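Local coordinates for ABC transporter, substrate binding protein (Agrobacterium tumefaciens, PDB 3C9H) that probably captures a solute in the periplasm and hands it to the membrane permease of an ABC importer, and binds a magnesium ion, at residues A[19-24]-A[62-67]; A[35-40]-A[87-92]. One frame throughout, in Å; residues are numbered along the deposited sequence.

Interaction 1 of 2, residues A[19-24]-A[62-67]; sequences AQVAVF and AVHYED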
loop_
_atom_site.group_PDB
_atom_site.type_symbol
_atom_site.label_atom_id
_atom_site.label_comp_id
_atom_site.label_asym_id
_atom_site.label_seq_id
_atom_site.Cartn_x
_atom_site.Cartn_y
_atom_site.Cartn_z
ATOM N N ALA A 19 8.035 13.625 -6.783
ATOM C CA ALA A 19 6.831 13.857 -6.017
ATOM C C ALA A 19 5.814 14.579 -6.903
ATOM O O ALA A 19 6.186 15.477 -7.675
ATOM C CB ALA A 19 7.151 14.641 -4.764
ATOM N N GLN A 20 4.552 14.179 -6.821
ATOM C CA GLN A 20 3.481 14.975 -7.403
ATOM C C GLN A 20 2.910 15.769 -6.236
ATOM O O GLN A 20 2.391 15.195 -5.255
ATOM C CB GLN A 20 2.387 14.134 -8.065
ATOM C CG GLN A 20 2.859 12.952 -8.904
ATOM C CD GLN A 20 3.411 13.308 -10.290
ATOM O OE1 GLN A 20 3.187 14.409 -10.829
ATOM N NE2 GLN A 20 4.117 12.338 -10.897
ATOM N N VAL A 21 3.043 17.081 -6.324
ATOM C CA VAL A 21 2.607 17.975 -5.287
ATOM C C VAL A 21 1.272 18.611 -5.667
ATOM O O VAL A 21 1.110 19.119 -6.790
ATOM C CB VAL A 21 3.650 19.069 -5.038
ATOM C CG1 VAL A 21 3.169 20.010 -3.945
ATOM C CG2 VAL A 21 5.005 18.447 -4.677
ATOM N N ALA A 22 0.329 18.579 -4.722
ATOM C CA ALA A 22 -0.956 19.238 -4.843
ATOM C C ALA A 22 -1.188 20.116 -3.622
ATOM O O ALA A 22 -1.134 19.634 -2.478
ATOM C CB ALA A 22 -2.071 18.181 -4.964
ATOM N N VAL A 23 -1.467 21.397 -3.848
ATOM C CA VAL A 23 -1.649 22.351 -2.763
ATOM C C VAL A 23 -3.120 22.803 -2.687
ATOM O O VAL A 23 -3.648 23.403 -3.621
ATOM C CB VAL A 23 -0.694 23.569 -2.882
ATOM C CG1 VAL A 23 -0.908 24.538 -1.736
ATOM C CG2 VAL A 23 0.769 23.124 -2.904
ATOM N N PHE A 24 -3.755 22.506 -1.560
ATOM C CA PHE A 24 -5.165 22.840 -1.320
ATOM C C PHE A 24 -5.278 24.060 -0.363
ATOM O O PHE A 24 -5.013 23.946 0.834
ATOM C CB PHE A 24 -5.896 21.643 -0.715
ATOM C CG PHE A 24 -5.918 20.423 -1.595
ATOM C CD1 PHE A 24 -7.070 20.049 -2.256
ATOM C CD2 PHE A 24 -4.798 19.614 -1.711
ATOM C CE1 PHE A 24 -7.093 18.927 -3.032
ATOM C CE2 PHE A 24 -4.817 18.503 -2.493
ATOM C CZ PHE A 24 -5.951 18.159 -3.157
ATOM N N ALA A 62 -4.597 24.976 5.247
ATOM C CA ALA A 62 -4.134 24.628 3.916
ATOM C C ALA A 62 -3.457 23.252 3.978
ATOM O O ALA A 62 -2.923 22.888 5.028
ATOM C CB ALA A 62 -3.153 25.684 3.392
ATOM N N VAL A 63 -3.519 22.492 2.882
ATOM C CA VAL A 63 -2.901 21.152 2.813
ATOM C C VAL A 63 -1.952 21.076 1.627
ATOM O O VAL A 63 -2.346 21.253 0.478
ATOM C CB VAL A 63 -3.951 20.028 2.704
ATOM C CG1 VAL A 63 -3.285 18.659 2.595
ATOM C CG2 VAL A 63 -4.897 20.072 3.891
ATOM N N HIS A 64 -0.690 20.817 1.931
ATOM C CA HIS A 64 0.355 20.601 0.960
ATOM C C HIS A 64 0.640 19.090 0.880
ATOM O O HIS A 64 1.308 18.498 1.762
ATOM C CB HIS A 64 1.579 21.394 1.408
ATOM C CG HIS A 64 2.736 21.329 0.470
ATOM N ND1 HIS A 64 3.363 20.149 0.135
ATOM C CD2 HIS A 64 3.432 22.307 -0.146
ATOM C CE1 HIS A 64 4.367 20.406 -0.684
ATOM N NE2 HIS A 64 4.438 21.710 -0.858
ATOM N N TYR A 65 0.106 18.461 -0.162
ATOM C CA TYR A 65 0.085 17.016 -0.280
ATOM C C TYR A 65 1.101 16.567 -1.295
ATOM O O TYR A 65 0.975 16.893 -2.468
ATOM C CB TYR A 65 -1.319 16.523 -0.696
ATOM C CG TYR A 65 -1.494 15.026 -0.651
ATOM C CD1 TYR A 65 -1.910 14.382 0.530
ATOM C CD2 TYR A 65 -1.258 14.222 -1.791
ATOM C CE1 TYR A 65 -2.117 12.985 0.572
ATOM C CE2 TYR A 65 -1.449 12.825 -1.740
ATOM C CZ TYR A 65 -1.873 12.219 -0.551
ATOM O OH TYR A 65 -2.061 10.826 -0.493
ATOM N N GLU A 66 2.096 15.806 -0.837
ATOM C CA GLU A 66 3.110 15.226 -1.702
ATOM C C GLU A 66 2.951 13.719 -1.840
ATOM O O GLU A 66 3.129 12.951 -0.887
ATOM C CB GLU A 66 4.533 15.561 -1.206
ATOM C CG GLU A 66 4.746 17.023 -0.921
ATOM C CD GLU A 66 6.179 17.506 -1.192
ATOM O OE1 GLU A 66 6.973 16.796 -1.859
ATOM O OE2 GLU A 66 6.494 18.632 -0.742
ATOM N N ASP A 67 2.632 13.314 -3.063
ATOM C CA ASP A 67 2.406 11.940 -3.467
ATOM C C ASP A 67 3.743 11.443 -4.008
ATOM O O ASP A 67 4.251 11.923 -5.019
ATOM C CB ASP A 67 1.262 11.926 -4.505
ATOM C CG ASP A 67 1.050 10.594 -5.204
ATOM O OD1 ASP A 67 1.789 9.609 -4.985
ATOM O OD2 ASP A 67 0.098 10.541 -6.008
#

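Interaction 2 of 2, residues A[35-40]-A[87-92]; sequences TLVVYS and TADFAF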
loop_
_atom_site.group_PDB
_atom_site.type_symbol
_atom_site.label_atom_id
_atom_site.label_comp_id
_atom_site.label_asym_id
_atom_site.label_seq_id
_atom_site.Cartn_x
_atom_site.Cartn_y
_atom_site.Cartn_z
ATOM N N THR A 35 -0.161 25.729 6.940
ATOM C CA THR A 35 -0.148 24.680 5.943
ATOM C C THR A 35 0.345 23.354 6.555
ATOM O O THR A 35 1.436 23.269 7.140
ATOM C CB THR A 35 0.706 25.103 4.722
ATOM O OG1 THR A 35 0.205 26.355 4.213
ATOM C CG2 THR A 35 0.673 24.069 3.602
ATOM N N LEU A 36 -0.499 22.340 6.436
ATOM C CA LEU A 36 -0.145 20.942 6.720
ATOM C C LEU A 36 0.646 20.365 5.553
ATOM O O LEU A 36 0.219 20.427 4.388
ATOM C CB LEU A 36 -1.422 20.112 6.922
ATOM C CG LEU A 36 -1.251 18.604 7.054
ATOM C CD1 LEU A 36 -0.664 18.240 8.453
ATOM C CD2 LEU A 36 -2.556 17.907 6.767
ATOM N N VAL A 37 1.794 19.794 5.854
ATOM C CA VAL A 37 2.594 19.142 4.846
ATOM C C VAL A 37 2.490 17.622 5.050
ATOM O O VAL A 37 2.766 17.119 6.136
ATOM C CB VAL A 37 4.057 19.586 4.871
ATOM C CG1 VAL A 37 4.855 18.807 3.848
ATOM C CG2 VAL A 37 4.152 21.129 4.574
ATOM N N VAL A 38 2.113 16.917 3.992
ATOM C CA VAL A 38 1.930 15.451 4.020
ATOM C C VAL A 38 2.862 14.791 3.003
ATOM O O VAL A 38 2.863 15.172 1.833
ATOM C CB VAL A 38 0.430 15.079 3.704
ATOM C CG1 VAL A 38 0.216 13.567 3.691
ATOM C CG2 VAL A 38 -0.545 15.812 4.660
ATOM N N TYR A 39 3.681 13.824 3.426
ATOM C CA TYR A 39 4.304 12.878 2.486
ATOM C C TYR A 39 3.521 11.572 2.504
ATOM O O TYR A 39 3.438 10.911 3.543
ATOM C CB TYR A 39 5.754 12.563 2.805
ATOM C CG TYR A 39 6.679 13.758 2.910
ATOM C CD1 TYR A 39 6.306 15.023 2.460
ATOM C CD2 TYR A 39 7.959 13.599 3.482
ATOM C CE1 TYR A 39 7.191 16.100 2.586
ATOM C CE2 TYR A 39 8.803 14.639 3.624
ATOM C CZ TYR A 39 8.431 15.894 3.162
ATOM O OH TYR A 39 9.322 16.934 3.309
ATOM N N SER A 40 2.952 11.212 1.361
ATOM C CA SER A 40 2.044 10.056 1.248
ATOM C C SER A 40 2.201 9.265 -0.027
ATOM O O SER A 40 2.539 9.780 -1.087
ATOM C CB SER A 40 0.610 10.525 1.408
ATOM O OG SER A 40 -0.335 9.503 1.170
ATOM N N THR A 87 10.633 18.579 8.417
ATOM C CA THR A 87 10.166 17.581 7.468
ATOM C C THR A 87 8.634 17.609 7.476
ATOM O O THR A 87 8.032 18.526 8.025
ATOM C CB THR A 87 10.809 16.175 7.777
ATOM O OG1 THR A 87 10.636 15.281 6.673
ATOM C CG2 THR A 87 10.238 15.511 9.042
ATOM N N ALA A 88 8.009 16.613 6.867
ATOM C CA ALA A 88 6.543 16.528 6.800
ATOM C C ALA A 88 5.925 16.509 8.198
ATOM O O ALA A 88 6.558 16.098 9.185
ATOM C CB ALA A 88 6.125 15.264 6.035
ATOM N N ASP A 89 4.666 16.925 8.264
ATOM C CA ASP A 89 3.905 16.881 9.492
ATOM C C ASP A 89 3.203 15.520 9.686
ATOM O O ASP A 89 2.824 15.170 10.817
ATOM C CB ASP A 89 2.879 18.004 9.465
ATOM C CG ASP A 89 3.526 19.376 9.259
ATOM O OD1 ASP A 89 4.577 19.603 9.869
ATOM O OD2 ASP A 89 3.017 20.208 8.483
ATOM N N PHE A 90 2.999 14.804 8.574
ATOM C CA PHE A 90 2.351 13.486 8.517
ATOM C C PHE A 90 2.969 12.654 7.394
ATOM O O PHE A 90 3.130 13.142 6.260
ATOM C CB PHE A 90 0.834 13.634 8.306
ATOM C CG PHE A 90 0.057 12.350 8.489
ATOM C CD1 PHE A 90 0.042 11.676 9.698
ATOM C CD2 PHE A 90 -0.664 11.822 7.453
ATOM C CE1 PHE A 90 -0.679 10.479 9.829
ATOM C CE2 PHE A 90 -1.392 10.639 7.587
ATOM C CZ PHE A 90 -1.386 9.973 8.787
ATOM N N ALA A 91 3.349 11.413 7.722
ATOM C CA ALA A 91 3.881 10.467 6.779
ATOM C C ALA A 91 2.907 9.322 6.711
ATOM O O ALA A 91 2.546 8.737 7.741
ATOM C CB ALA A 91 5.267 9.962 7.214
ATOM N N PHE A 92 2.486 8.979 5.513
ATOM C CA PHE A 92 1.461 7.949 5.302
ATOM C C PHE A 92 1.912 7.005 4.192
ATOM O O PHE A 92 2.012 7.414 3.016
ATOM C CB PHE A 92 0.147 8.655 4.962
ATOM C CG PHE A 92 -1.065 7.728 4.894
ATOM C CD1 PHE A 92 -1.401 6.933 5.958
ATOM C CD2 PHE A 92 -1.901 7.737 3.776
ATOM C CE1 PHE A 92 -2.506 6.107 5.917
ATOM C CE2 PHE A 92 -3.022 6.920 3.740
ATOM C CZ PHE A 92 -3.307 6.104 4.825
HETATM O O HOH W 1 3.823 22.560 8.152
#

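Interaction 1 of 2, residues A[19-24]-A[62-67]
Gln20 to Phe24 pair antiparallel with Val63 to Asp67, adding an N-terminal strand to a sheet of an alpha/beta lobe of the periplasmic binding protein fold. Gln20, Ala22 and Phe24 sit opposite Asp67, Tyr65 and Val63 as hydrogen-bonded pairs, each closed by two N-H...O bonds; Val21 and Val23 lie opposite Glu66 and His64 as non-hydrogen-bonded pairs. In Glu66, CB leaves on the side of the sheet shared with Val21; from there chi1 (-50°) sets CG beside the backbone N, and the chain runs alongside that valine. Glu66 CG passes 4.0 Å from Val21 CG2, and Glu66 CD comes to 3.8 Å from the same methyl. At the tip, Glu66 OE1 lies 3.6 Å from Ala19 CB and is held by a salt bridge to Arg76. The CG methylene thus packs on the valine methyl, while the buried carboxylate finds a counter-charge in Arg76. Val21 suits its place because its two methyls serve two partners: CG2 meets Glu66 and CG1 crosses obliquely against the His64 ring, which CG2 of Val23 also touches.

On the other side, facing helix 44-57, Ala22, with its single methyl, lies opposite Tyr65 and touches Glu44; the Tyr65 hydroxyl reaches past the pair to Leu42 O. Asp67 lays CB 3.5 Å from Gln20 O and turns OD2 to Glu44 N. The side chain of Asp67 is about 4 Å, between nearest atoms, from the bound magnesium ion, and its negative charge would probably favour a cation there. Phe24 offers both backbone and ring to one oxygen: its N donates to Val63 O at 2.8 Å in an almost straight bond (178°), while ring atom CD2 brings the aromatic edge to 3.7 Å from that same Val63 O.

Interaction 2 of 2, residues A[35-40]-A[87-92]
Ala88 presses its methyl squarely onto the ring of Tyr39, a CH-pi contact with CB 3.4 Å from the ring centroid and only 5° off the ring normal. Alanine is apt here: a single methyl meets the centre of the ring and touches all six carbons about equally. Tyr39 has CG beside its backbone N (chi1 -55°), which swings the ring across toward 87-88, where CE2 lies 3.6 Å from Thr87 OG1. The buried Ala88 N finds no polar partner in the model.

Asp89 makes the polar counterpart. Its OD2 accepts Val37 N at 2.9 Å, meeting it on the anti side of the carboxylate and 31° out of its plane, while its own N donates to Val37 O, also at 2.9 Å. The carboxylate thus takes the N-H that a carbonyl of the neighbouring strand would otherwise accept, just before the parallel pairing starts at Val38 and Phe90. From there Tyr39 N donates to Phe90 O and Phe92 N to Tyr39 O. Ser40 OG rests at the edge of the Phe92 ring, in its plane, 3.5 Å from Phe92 CD2.

A second shell fixes these groups. Glu80 OE1 binds both Tyr39 OH and Thr87 OG1, tying the two hydroxyls to one carboxylate; Asn273 N holds Asp89 OD1, and a water links OD2 to Thr35 O. Ser40 OG is bonded to Leu42 N. Farther out, helix 70-82 covers the side bearing Tyr39 and Ala91 through Ile77. Leu36, Val38 and Phe90 face helix 274-285, where Phe90 meets the Tyr280 ring and Phe92 meets Phe284 edge-to-face, while strand 62-67 runs along the far edge of strand 35-40.

In the fold
The two contacts lie with their centres 9 Å apart, on the same side of the chain's centre, and build neighbouring parts of one sheet. Across it the strands run 20-24, 62-67, 35-40, 90-93, whereas along the chain 35-40 comes before 62-67, so the segments of interactions 1 and 2 alternate. Helices 44-57 and 70-82 make the connections between the three parallel strands, as in the alpha/beta lobes of periplasmic binding proteins; strand 20-24 alone of the four is antiparallel. The contacts join where 62-67 pairs with 35-40, through His64 N and Leu36 O. Tyr65 OH also meets Ser40 OG, and each hydroxyl bonds the backbone of Leu42, between the magnesium ligands Ser41 and Asp43.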